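Local coordinates for protein putative rhamnosidase (PDB 3W5N) that hydrolyses terminal non-reducing alpha-L-rhamnose residues from citrus flavonoids and gum arabic, and binds L-rhamnose through a calcium-dependent carbohydrate-binding module, at residues W140-E145 against G232-I237; F159-D164 against A255-T260; N219-V224 against R269-D274. All blocks are in the same frame, centred on the assembly; numbering follows the deposited sequence. Where two conformers were deposited one is given.

How the contacts relate
All three contacts lie in the CBM67 module, 44 to 50 Å from the centre of the chain. Contacts 2 and 3, with centres about 9 Å apart, share one antiparallel sheet in which strands 156-165 and 218-227 are neighbours, and Arg160 NH1 of contact 2 reaches Glu270 O of contact 3 at 2.7 Å. Contact 1, about 14 Å from contact 2 and 20 Å from contact 3, contributes strand 235-244 of the facing sheet, with strand 139-142 alongside. Its Trp236 ring packs against Phe159 and Trp257 of contact 2 and Val224 of contact 3. Contact 1 supplies a calcium ligand to the rhamnose site, whereas contacts 2 and 3 both touch another rhamnose, modelled beside a sodium ion.

Contact 1 (W140-E145 against G232-I237). With CA (calcium ion), chain B; RAM (alpha-L-rhamnopyranose), chain D.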
loop_
_atom_site.group_PDB
_atom_site.type_symbol
_atom_site.label_atom_id
_atom_site.label_comp_id
_atom_site.label_asym_id
_atom_site.label_seq_id
_atom_site.Cartn_x
_atom_site.Cartn_y
_atom_site.Cartn_z
ATOM N N TRP A 140 -11.069 32.791 22.760
ATOM C CA TRP A 140 -9.738 33.226 22.376
ATOM C C TRP A 140 -9.447 34.499 23.135
ATOM O O TRP A 140 -10.265 35.421 23.114
ATOM C CB TRP A 140 -9.659 33.526 20.879
ATOM C CG TRP A 140 -9.869 32.315 20.001
ATOM C CD1 TRP A 140 -11.065 31.834 19.536
ATOM C CD2 TRP A 140 -8.851 31.483 19.446
ATOM N NE1 TRP A 140 -10.848 30.718 18.740
ATOM C CE2 TRP A 140 -9.497 30.492 18.666
ATOM C CE3 TRP A 140 -7.449 31.476 19.525
ATOM C CZ2 TRP A 140 -8.784 29.502 17.967
ATOM C CZ3 TRP A 140 -6.743 30.482 18.841
ATOM C CH2 TRP A 140 -7.417 29.510 18.076
ATOM N N ILE A 141 -8.307 34.560 23.811
ATOM C CA ILE A 141 -7.969 35.777 24.549
ATOM C C ILE A 141 -6.632 36.363 24.095
ATOM O O ILE A 141 -5.803 35.681 23.491
ATOM C CB ILE A 141 -7.999 35.589 26.093
ATOM C CG1 ILE A 141 -6.965 34.536 26.563
ATOM C CG2 ILE A 141 -9.381 35.193 26.576
ATOM C CD1 ILE A 141 -6.855 34.508 28.088
ATOM N N TRP A 142 -6.446 37.651 24.376
ATOM C CA TRP A 142 -5.194 38.345 24.140
ATOM C C TRP A 142 -5.058 39.463 25.167
ATOM O O TRP A 142 -5.938 39.650 25.997
ATOM C CB TRP A 142 -5.153 38.908 22.712
ATOM C CG TRP A 142 -3.789 39.310 22.248
ATOM C CD1 TRP A 142 -3.371 40.580 21.968
ATOM C CD2 TRP A 142 -2.671 38.451 21.980
ATOM N NE1 TRP A 142 -2.062 40.567 21.550
ATOM C CE2 TRP A 142 -1.602 39.280 21.554
ATOM C CE3 TRP A 142 -2.462 37.070 22.069
ATOM C CZ2 TRP A 142 -0.348 38.773 21.210
ATOM C CZ3 TRP A 142 -1.189 36.562 21.715
ATOM C CH2 TRP A 142 -0.162 37.416 21.298
ATOM N N PHE A 143 -3.937 40.173 25.137
ATOM C CA PHE A 143 -3.834 41.436 25.866
ATOM C C PHE A 143 -4.911 42.437 25.355
ATOM O O PHE A 143 -5.223 42.435 24.161
ATOM C CB PHE A 143 -2.419 42.021 25.709
ATOM C CG PHE A 143 -2.222 43.278 26.489
ATOM C CD1 PHE A 143 -1.947 43.222 27.854
ATOM C CD2 PHE A 143 -2.414 44.518 25.883
ATOM C CE1 PHE A 143 -1.805 44.380 28.589
ATOM C CE2 PHE A 143 -2.288 45.689 26.623
ATOM C CZ PHE A 143 -1.987 45.620 27.976
ATOM N N PRO A 144 -5.474 43.288 26.248
ATOM C CA PRO A 144 -6.449 44.288 25.795
ATOM C C PRO A 144 -5.794 45.424 24.980
ATOM O O PRO A 144 -5.460 46.490 25.522
ATOM C CB PRO A 144 -7.052 44.804 27.112
ATOM C CG PRO A 144 -5.944 44.648 28.103
ATOM C CD PRO A 144 -5.308 43.329 27.715
ATOM N N GLU A 145 -5.594 45.175 23.686
ATOM C CA GLU A 145 -5.068 46.189 22.765
ATOM C C GLU A 145 -5.840 46.064 21.453
ATOM O O GLU A 145 -5.835 45.002 20.837
ATOM C CB GLU A 145 -3.539 46.035 22.564
ATOM C CG GLU A 145 -3.081 44.652 22.110
ATOM C CD GLU A 145 -1.576 44.420 22.197
ATOM O OE1 GLU A 145 -0.811 45.369 22.444
ATOM O OE2 GLU A 145 -1.152 43.271 22.002
ATOM N N GLY A 232 -1.153 41.241 12.398
ATOM C CA GLY A 232 -2.341 40.493 12.029
ATOM C C GLY A 232 -2.954 39.848 13.269
ATOM O O GLY A 232 -2.554 40.183 14.402
ATOM N N PRO A 233 -3.918 38.938 13.077
ATOM C CA PRO A 233 -4.697 38.412 14.223
ATOM C C PRO A 233 -3.839 37.695 15.255
ATOM O O PRO A 233 -2.823 37.096 14.910
ATOM C CB PRO A 233 -5.698 37.448 13.575
ATOM C CG PRO A 233 -5.731 37.818 12.121
ATOM C CD PRO A 233 -4.377 38.376 11.792
ATOM N N ALA A 234 -4.249 37.780 16.517
ATOM C CA ALA A 234 -3.578 37.070 17.598
ATOM C C ALA A 234 -4.600 36.660 18.633
ATOM O O ALA A 234 -5.645 37.316 18.811
ATOM C CB ALA A 234 -2.519 37.948 18.251
ATOM N N GLY A 235 -4.285 35.588 19.352
ATOM C CA GLY A 235 -5.172 35.115 20.398
ATOM C C GLY A 235 -4.771 33.708 20.791
ATOM O O GLY A 235 -4.182 32.984 19.996
ATOM N N TRP A 236 -5.098 33.313 22.014
ATOM C CA TRP A 236 -4.866 31.926 22.399
ATOM C C TRP A 236 -6.094 31.426 23.153
ATOM O O TRP A 236 -6.894 32.218 23.670
ATOM C CB TRP A 236 -3.538 31.759 23.171
ATOM C CG TRP A 236 -3.556 32.338 24.543
ATOM C CD1 TRP A 236 -3.297 33.638 24.889
ATOM C CD2 TRP A 236 -3.859 31.652 25.763
ATOM N NE1 TRP A 236 -3.414 33.796 26.245
ATOM C CE2 TRP A 236 -3.761 32.595 26.807
ATOM C CE3 TRP A 236 -4.211 30.329 26.072
ATOM C CZ2 TRP A 236 -3.998 32.263 28.145
ATOM C CZ3 TRP A 236 -4.451 29.998 27.407
ATOM C CH2 TRP A 236 -4.345 30.963 28.428
ATOM N N ILE A 237 -6.274 30.115 23.208
ATOM C CA ILE A 237 -7.495 29.574 23.768
ATOM C C ILE A 237 -7.144 28.270 24.482
ATOM O O ILE A 237 -6.238 27.562 24.035
ATOM C CB ILE A 237 -8.516 29.311 22.628
ATOM C CG1 ILE A 237 -9.876 28.878 23.184
ATOM C CG2 ILE A 237 -7.955 28.298 21.629
ATOM C CD1 ILE A 237 -11.022 28.926 22.185
HETATM CA CA CA B . -1.044 35.836 13.917
HETATM C C1 RAM D . -2.433 32.842 9.201
HETATM C C2 RAM D . -1.266 33.038 10.171
HETATM C C3 RAM D . -1.508 34.278 11.051
HETATM C C4 RAM D . -2.846 34.202 11.770
HETATM C C5 RAM D . -3.979 34.016 10.750
HETATM C C6 RAM D . -5.332 33.760 11.417
HETATM O O1 RAM D . -2.386 33.863 8.191
HETATM O O2 RAM D . -1.177 31.850 10.964
HETATM O O3 RAM D . -0.484 34.546 12.027
HETATM O O4 RAM D . -2.924 35.410 12.564
HETATM O O5 RAM D . -3.706 32.896 9.871
HETATM O O HOH W 1 -0.518 37.617 12.359
#
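Ile141 and Trp236 pair through two backbone hydrogen bonds, Ile141 N to Trp236 O at 2.7 Å and Trp236 N to Ile141 O at 2.9 Å, both lying in the carbonyl planes. They form a single antiparallel bridge, flanked by a CA-H...O contact from Gly235 CA to Ile141 O. Within 140-145, Trp142 NE1 donates to the anti lone pair of Glu145 OE2, tilted 20° from the indole plane; Arg157 makes a salt bridge to the same oxygen. Three CH-pi contacts tie the side chains together. Ile237 CG2 sits over the six-membered ring of Trp140, 3.6 Å from its centroid, while Gly235 O lies at that ring's edge. Ala234 CB stands almost centrally over the six-membered ring of Trp142, also 3.6 Å from the centroid. On the Trp236 indole, Ile141 CG1 lies over one face and Ile141 CD1 runs on to Trp236 CZ2 at 3.6 Å; chi1 of Ile141 (62°) and of Trp236 (71°) set both groups between backbone N and carbonyl carbon, side by side and pointing the same way. Three residues before Trp236, Pro233 O binds the calcium ion at 2.4 Å, together with rhamnose O3 and O4, a water, Asp179, Asn180 and Asn228. The bridge sits where the loop carrying this ligand enters strand 235-244, at the calcium-dependent rhamnose site of the CBM67 beta-sandwich.

Contact 2 (F159-D164 against A255-T260); sequences FRRTVD and ASWKST. With RAM (alpha-L-rhamnopyranose), chain F.
Phe159-Arg161 runs antiparallel to Trp257-Ser259, the short strand axes 159° apart, with Arg160 and Lys258 as the hydrogen-bonded pair (Arg160 N to Lys258 O 3.0 Å, Lys258 N to Arg160 O 2.8 Å) and Phe159 and Ser259 as the non-hydrogen-bonded one. Arg161 CB presses on the centre of the six-membered ring of Trp257, 3.4 Å from its centroid, a CH-pi contact. With CG anti to the backbone N (chi1 172°) and a bend at chi2, the Arg161 chain then crosses the indole at about a right angle. Its guanidinium, 71° from the indole plane, lies between Ser256 CB over one face and Val163 CG1 over the other. Trp257 NE1 is held by Phe252 O. Ser259 OG lies over the Phe159 ring, 3.2 Å from Phe159 CE2, and is hydrogen-bonded to Trp158 O. Beyond the pairing, Thr162 OG1 shares a 3.0 Å hydrogen bond with O4 of a rhamnose, and Arg160, in a salt bridge with Asp275, also binds Glu270 O. Strand 258-260 is an edge strand of this antiparallel five-stranded sheet, one layer of the CBM67 beta-sandwich, and Trp257 reaches inward to Trp236 of the opposing layer.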
loop_
_atom_site.group_PDB
_atom_site.type_symbol
_atom_site.label_atom_id
_atom_site.label_comp_id
_atom_site.label_asym_id
_atom_site.label_seq_id
_atom_site.Cartn_x
_atom_site.Cartn_y
_atom_site.Cartn_z
ATOM N N PHE A 159 0.307 36.027 30.465
ATOM C CA PHE A 159 -1.010 35.739 31.038
ATOM C C PHE A 159 -0.860 34.863 32.260
ATOM O O PHE A 159 -0.001 33.943 32.282
ATOM C CB PHE A 159 -1.921 34.999 30.027
ATOM C CG PHE A 159 -2.076 35.717 28.715
ATOM C CD1 PHE A 159 -1.085 35.612 27.734
ATOM C CD2 PHE A 159 -3.191 36.527 28.463
ATOM C CE1 PHE A 159 -1.183 36.299 26.526
ATOM C CE2 PHE A 159 -3.305 37.207 27.248
ATOM C CZ PHE A 159 -2.301 37.094 26.279
ATOM N N ARG A 160 -1.703 35.147 33.251
ATOM C CA ARG A 160 -1.741 34.411 34.509
ATOM C C ARG A 160 -3.156 34.175 34.984
ATOM O O ARG A 160 -4.042 35.017 34.788
ATOM C CB ARG A 160 -0.995 35.185 35.608
ATOM C CG ARG A 160 0.515 35.034 35.556
ATOM C CD ARG A 160 1.212 35.852 36.642
ATOM N NE ARG A 160 0.653 35.607 37.966
ATOM C CZ ARG A 160 1.124 34.711 38.833
ATOM N NH1 ARG A 160 2.183 33.980 38.516
ATOM N NH2 ARG A 160 0.534 34.551 40.011
ATOM N N ARG A 161 -3.350 33.037 35.639
ATOM C CA ARG A 161 -4.629 32.731 36.260
ATOM C C ARG A 161 -4.357 31.816 37.438
ATOM O O ARG A 161 -3.624 30.850 37.301
ATOM C CB ARG A 161 -5.503 32.006 35.250
ATOM C CG ARG A 161 -6.802 31.454 35.785
ATOM C CD ARG A 161 -7.838 32.540 35.805
ATOM N NE ARG A 161 -9.177 31.987 35.864
ATOM C CZ ARG A 161 -9.954 32.020 36.938
ATOM N NH1 ARG A 161 -9.528 32.595 38.074
ATOM N NH2 ARG A 161 -11.176 31.484 36.870
ATOM N N THR A 162 -4.928 32.140 38.587
ATOM C CA THR A 162 -4.918 31.207 39.712
ATOM C C THR A 162 -6.327 30.695 39.909
ATOM O O THR A 162 -7.258 31.491 40.093
ATOM C CB THR A 162 -4.431 31.865 41.009
ATOM O OG1 THR A 162 -3.111 32.372 40.800
ATOM C CG2 THR A 162 -4.415 30.838 42.139
ATOM N N VAL A 163 -6.465 29.373 39.882
ATOM C CA VAL A 163 -7.770 28.731 40.004
ATOM C C VAL A 163 -7.803 27.727 41.146
ATOM O O VAL A 163 -6.825 27.024 41.387
ATOM C CB VAL A 163 -8.193 28.043 38.698
ATOM C CG1 VAL A 163 -8.580 29.093 37.679
ATOM C CG2 VAL A 163 -7.102 27.116 38.172
ATOM N N ASP A 164 -8.934 27.697 41.845
ATOM C CA ASP A 164 -9.134 26.849 43.013
ATOM C C ASP A 164 -9.790 25.545 42.537
ATOM O O ASP A 164 -10.990 25.509 42.236
ATOM C CB ASP A 164 -10.020 27.589 44.025
ATOM C CG ASP A 164 -10.142 26.867 45.363
ATOM O OD1 ASP A 164 -9.674 25.719 45.503
ATOM O OD2 ASP A 164 -10.721 27.467 46.296
ATOM N N ALA A 255 -11.801 36.375 30.434
ATOM C CA ALA A 255 -11.381 37.644 31.042
ATOM C C ALA A 255 -11.081 37.569 32.551
ATOM O O ALA A 255 -10.793 38.597 33.175
ATOM C CB ALA A 255 -12.405 38.754 30.750
ATOM N N SER A 256 -11.157 36.378 33.142
ATOM C CA SER A 256 -10.717 36.175 34.525
ATOM C C SER A 256 -9.193 36.011 34.590
ATOM O O SER A 256 -8.602 36.002 35.678
ATOM C CB SER A 256 -11.410 34.959 35.153
ATOM O OG SER A 256 -12.812 35.161 35.269
ATOM N N TRP A 257 -8.562 35.859 33.422
ATOM C CA TRP A 257 -7.099 35.817 33.300
ATOM C C TRP A 257 -6.528 37.222 33.351
ATOM O O TRP A 257 -7.149 38.167 32.856
ATOM C CB TRP A 257 -6.682 35.176 31.978
ATOM C CG TRP A 257 -6.883 33.690 31.951
ATOM C CD1 TRP A 257 -8.082 33.018 31.971
ATOM C CD2 TRP A 257 -5.862 32.690 31.915
ATOM N NE1 TRP A 257 -7.863 31.660 31.949
ATOM C CE2 TRP A 257 -6.512 31.430 31.911
ATOM C CE3 TRP A 257 -4.455 32.729 31.909
ATOM C CZ2 TRP A 257 -5.800 30.217 31.884
ATOM C CZ3 TRP A 257 -3.744 31.515 31.889
ATOM C CH2 TRP A 257 -4.423 30.286 31.881
ATOM N N LYS A 258 -5.354 37.364 33.953
ATOM C CA LYS A 258 -4.637 38.643 33.917
ATOM C C LYS A 258 -3.664 38.626 32.760
ATOM O O LYS A 258 -3.172 37.573 32.400
ATOM C CB LYS A 258 -3.892 38.870 35.240
ATOM C CG LYS A 258 -4.804 39.156 36.424
ATOM C CD LYS A 258 -5.657 40.408 36.176
ATOM C CE LYS A 258 -6.074 41.094 37.477
ATOM N NZ LYS A 258 -4.994 41.953 38.050
ATOM N N SER A 259 -3.386 39.793 32.172
ATOM C CA SER A 259 -2.470 39.880 31.058
ATOM C C SER A 259 -1.584 41.124 31.159
ATOM O O SER A 259 -2.013 42.129 31.712
ATOM C CB SER A 259 -3.239 39.903 29.730
ATOM O OG SER A 259 -2.299 39.907 28.653
ATOM N N THR A 260 -0.364 41.040 30.624
ATOM C CA THR A 260 0.509 42.211 30.504
ATOM C C THR A 260 1.202 42.306 29.153
ATOM O O THR A 260 1.422 41.282 28.489
ATOM C CB THR A 260 1.540 42.296 31.658
ATOM O OG1 THR A 260 2.209 43.560 31.594
ATOM C CG2 THR A 260 2.571 41.154 31.570
HETATM C C1 RAM F . -2.421 35.649 46.614
HETATM C C2 RAM F . -1.484 35.990 45.421
HETATM C C3 RAM F . -1.232 34.615 44.786
HETATM C C4 RAM F . -2.530 34.007 44.228
HETATM C C5 RAM F . -3.582 33.886 45.352
HETATM C C6 RAM F . -4.960 33.501 44.813
HETATM O O1 RAM F . -1.890 34.684 47.554
HETATM O O2 RAM F . -2.309 36.908 44.701
HETATM O O3 RAM F . -0.194 34.618 43.802
HETATM O O4 RAM F . -2.228 32.743 43.605
HETATM O O5 RAM F . -3.678 35.121 46.121
#

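Contact 3 (N219-V224 against R269-D274). With NA (sodium ion), chain K; RAM (alpha-L-rhamnopyranose), chain F.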
loop_
_atom_site.group_PDB
_atom_site.type_symbol
_atom_site.label_atom_id
_atom_site.label_comp_id
_atom_site.label_asym_id
_atom_site.label_seq_id
_atom_site.Cartn_x
_atom_site.Cartn_y
_atom_site.Cartn_z
ATOM N N ASN A 219 -5.499 25.970 45.192
ATOM C CA ASN A 219 -4.992 26.982 44.254
ATOM C C ASN A 219 -3.863 26.469 43.368
ATOM O O ASN A 219 -2.841 26.013 43.870
ATOM C CB ASN A 219 -4.530 28.246 45.011
ATOM C CG ASN A 219 -5.693 29.122 45.496
ATOM O OD1 ASN A 219 -5.543 29.895 46.453
ATOM N ND2 ASN A 219 -6.833 29.032 44.829
ATOM N N ASN A 220 -4.065 26.558 42.051
ATOM C CA ASN A 220 -3.065 26.199 41.037
ATOM C C ASN A 220 -2.846 27.436 40.183
ATOM O O ASN A 220 -3.820 28.084 39.782
ATOM C CB ASN A 220 -3.579 25.081 40.120
ATOM C CG ASN A 220 -3.724 23.742 40.822
ATOM O OD1 ASN A 220 -3.061 22.777 40.446
ATOM N ND2 ASN A 220 -4.594 23.666 41.824
ATOM N N THR A 221 -1.595 27.756 39.890
ATOM C CA THR A 221 -1.291 28.925 39.064
ATOM C C THR A 221 -0.912 28.540 37.663
ATOM O O THR A 221 0.058 27.820 37.446
ATOM C CB THR A 221 -0.204 29.783 39.698
ATOM O OG1 THR A 221 -0.701 30.274 40.952
ATOM C CG2 THR A 221 0.179 30.972 38.771
ATOM N N LEU A 222 -1.726 28.986 36.712
ATOM C CA LEU A 222 -1.481 28.741 35.307
ATOM C C LEU A 222 -0.848 30.000 34.731
ATOM O O LEU A 222 -1.263 31.105 35.057
ATOM C CB LEU A 222 -2.803 28.414 34.585
ATOM C CG LEU A 222 -3.725 27.399 35.276
ATOM C CD1 LEU A 222 -5.035 27.189 34.522
ATOM C CD2 LEU A 222 -2.991 26.082 35.470
ATOM N N ALA A 223 0.175 29.831 33.901
ATOM C CA ALA A 223 0.835 30.974 33.260
ATOM C C ALA A 223 1.132 30.636 31.819
ATOM O O ALA A 223 1.593 29.532 31.508
ATOM C CB ALA A 223 2.109 31.371 34.015
ATOM N N VAL A 224 0.884 31.599 30.934
ATOM C CA VAL A 224 1.015 31.375 29.511
ATOM C C VAL A 224 1.707 32.589 28.916
ATOM O O VAL A 224 1.327 33.721 29.212
ATOM C CB VAL A 224 -0.386 31.215 28.851
ATOM C CG1 VAL A 224 -0.283 31.197 27.333
ATOM C CG2 VAL A 224 -1.101 29.963 29.368
ATOM N N ARG A 269 5.942 33.092 36.390
ATOM C CA ARG A 269 5.188 31.855 36.303
ATOM C C ARG A 269 4.866 31.264 37.674
ATOM O O ARG A 269 4.075 30.345 37.765
ATOM C CB ARG A 269 5.898 30.830 35.416
ATOM C CG ARG A 269 6.092 31.289 33.976
ATOM C CD ARG A 269 6.694 30.183 33.115
ATOM N NE ARG A 269 6.768 30.582 31.711
ATOM C CZ ARG A 269 5.834 30.348 30.772
ATOM N NH1 ARG A 269 4.703 29.704 31.050
ATOM N NH2 ARG A 269 6.041 30.785 29.533
ATOM N N GLU A 270 5.469 31.799 38.736
ATOM C CA GLU A 270 5.307 31.204 40.076
ATOM C C GLU A 270 3.996 31.603 40.751
ATOM O O GLU A 270 3.508 32.727 40.540
ATOM C CB GLU A 270 6.472 31.604 40.990
ATOM C CG GLU A 270 7.854 31.231 40.464
ATOM C CD GLU A 270 8.059 29.728 40.299
ATOM O OE1 GLU A 270 7.434 28.932 41.031
ATOM O OE2 GLU A 270 8.861 29.336 39.431
ATOM N N PRO A 271 3.446 30.718 41.603
ATOM C CA PRO A 271 2.218 31.012 42.343
ATOM C C PRO A 271 2.171 32.366 43.051
ATOM O O PRO A 271 1.167 33.067 42.911
ATOM C CB PRO A 271 2.143 29.866 43.354
ATOM C CG PRO A 271 2.729 28.723 42.603
ATOM C CD PRO A 271 3.823 29.293 41.744
ATOM N N ASP A 272 3.231 32.751 43.764
ATOM C CA ASP A 272 3.137 33.950 44.618
ATOM C C ASP A 272 3.542 35.285 43.979
ATOM O O ASP A 272 3.644 36.303 44.667
ATOM C CB ASP A 272 3.831 33.730 45.967
ATOM C CG ASP A 272 2.991 32.881 46.926
ATOM O OD1 ASP A 272 1.750 32.803 46.750
ATOM O OD2 ASP A 272 3.572 32.288 47.865
ATOM N N PHE A 273 3.731 35.281 42.670
ATOM C CA PHE A 273 4.109 36.466 41.914
ATOM C C PHE A 273 2.992 37.507 41.962
ATOM O O PHE A 273 1.819 37.151 41.911
ATOM C CB PHE A 273 4.376 36.057 40.465
ATOM C CG PHE A 273 4.713 37.205 39.566
ATOM C CD1 PHE A 273 6.017 37.660 39.465
ATOM C CD2 PHE A 273 3.714 37.841 38.825
ATOM C CE1 PHE A 273 6.325 38.735 38.637
ATOM C CE2 PHE A 273 4.021 38.901 37.988
ATOM C CZ PHE A 273 5.323 39.354 37.901
ATOM N N ASP A 274 3.332 38.789 42.058
ATOM C CA ASP A 274 2.282 39.803 42.119
ATOM C C ASP A 274 1.823 40.273 40.728
ATOM O O ASP A 274 2.562 40.960 40.011
ATOM C CB ASP A 274 2.698 40.998 42.986
ATOM C CG ASP A 274 1.639 42.093 42.987
ATOM O OD1 ASP A 274 0.442 41.741 42.944
ATOM O OD2 ASP A 274 1.991 43.289 43.005
HETATM NA NA NA K . -0.262 37.003 43.455
HETATM C C1 RAM F . -2.421 35.649 46.614
HETATM C C2 RAM F . -1.484 35.990 45.421
HETATM C C3 RAM F . -1.232 34.615 44.786
HETATM C C4 RAM F . -2.530 34.007 44.228
HETATM C C5 RAM F . -3.582 33.886 45.352
HETATM C C6 RAM F . -4.960 33.501 44.813
HETATM O O1 RAM F . -1.890 34.684 47.554
HETATM O O2 RAM F . -2.309 36.908 44.701
HETATM O O3 RAM F . -0.194 34.618 43.802
HETATM O O4 RAM F . -2.228 32.743 43.605
HETATM O O5 RAM F . -3.678 35.121 46.121
HETATM O O HOH W 2 2.700 28.445 36.257
HETATM O O HOH W 3 1.296 37.677 45.332
HETATM O O HOH W 4 -1.554 36.308 41.305
#
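Thr221 and Pro271 cross obliquely, with Thr221 OG1 3.3 Å from Pro271 CA and its methyl turned toward the backbone of 269-271. The hydroxyl has a polar partner in Thr162 OG1 on the adjoining strand. Farther along, Ala223 CB rests beside Arg269 CG at 4.0 Å. The Arg269 chain runs extended from CG to NE and brings NH1 to 3.1 Å from Ala223 O, which lies at the edge of the guanidinium; Ser185 OG and Ala183 O accept hydrogen bonds from the same nitrogen. A water joins the backbones by donating to Thr221 O (3.0 Å) and to Arg269 O (2.8 Å). In the antiparallel sheet of this CBM67 beta-sandwich, the face of strand 218-227 that carries Thr221 and Ala223 receives a loop containing a type I turn, Glu270 to Phe273, closed by a weak bond from Phe273 N to Glu270 O. From its far end, Phe273 O binds a sodium ion at 2.6 Å, alongside two waters and rhamnose O2, 2.4 Å from the metal; rhamnose O3 is also modelled as a ligand, but it sits too close to Pro271 O for its place to be sure. One of those waters also donates to Asp272 O. Behind the turn, Arg160 from strand 156-165 packs against Phe273, while Pro271 touches Asp187.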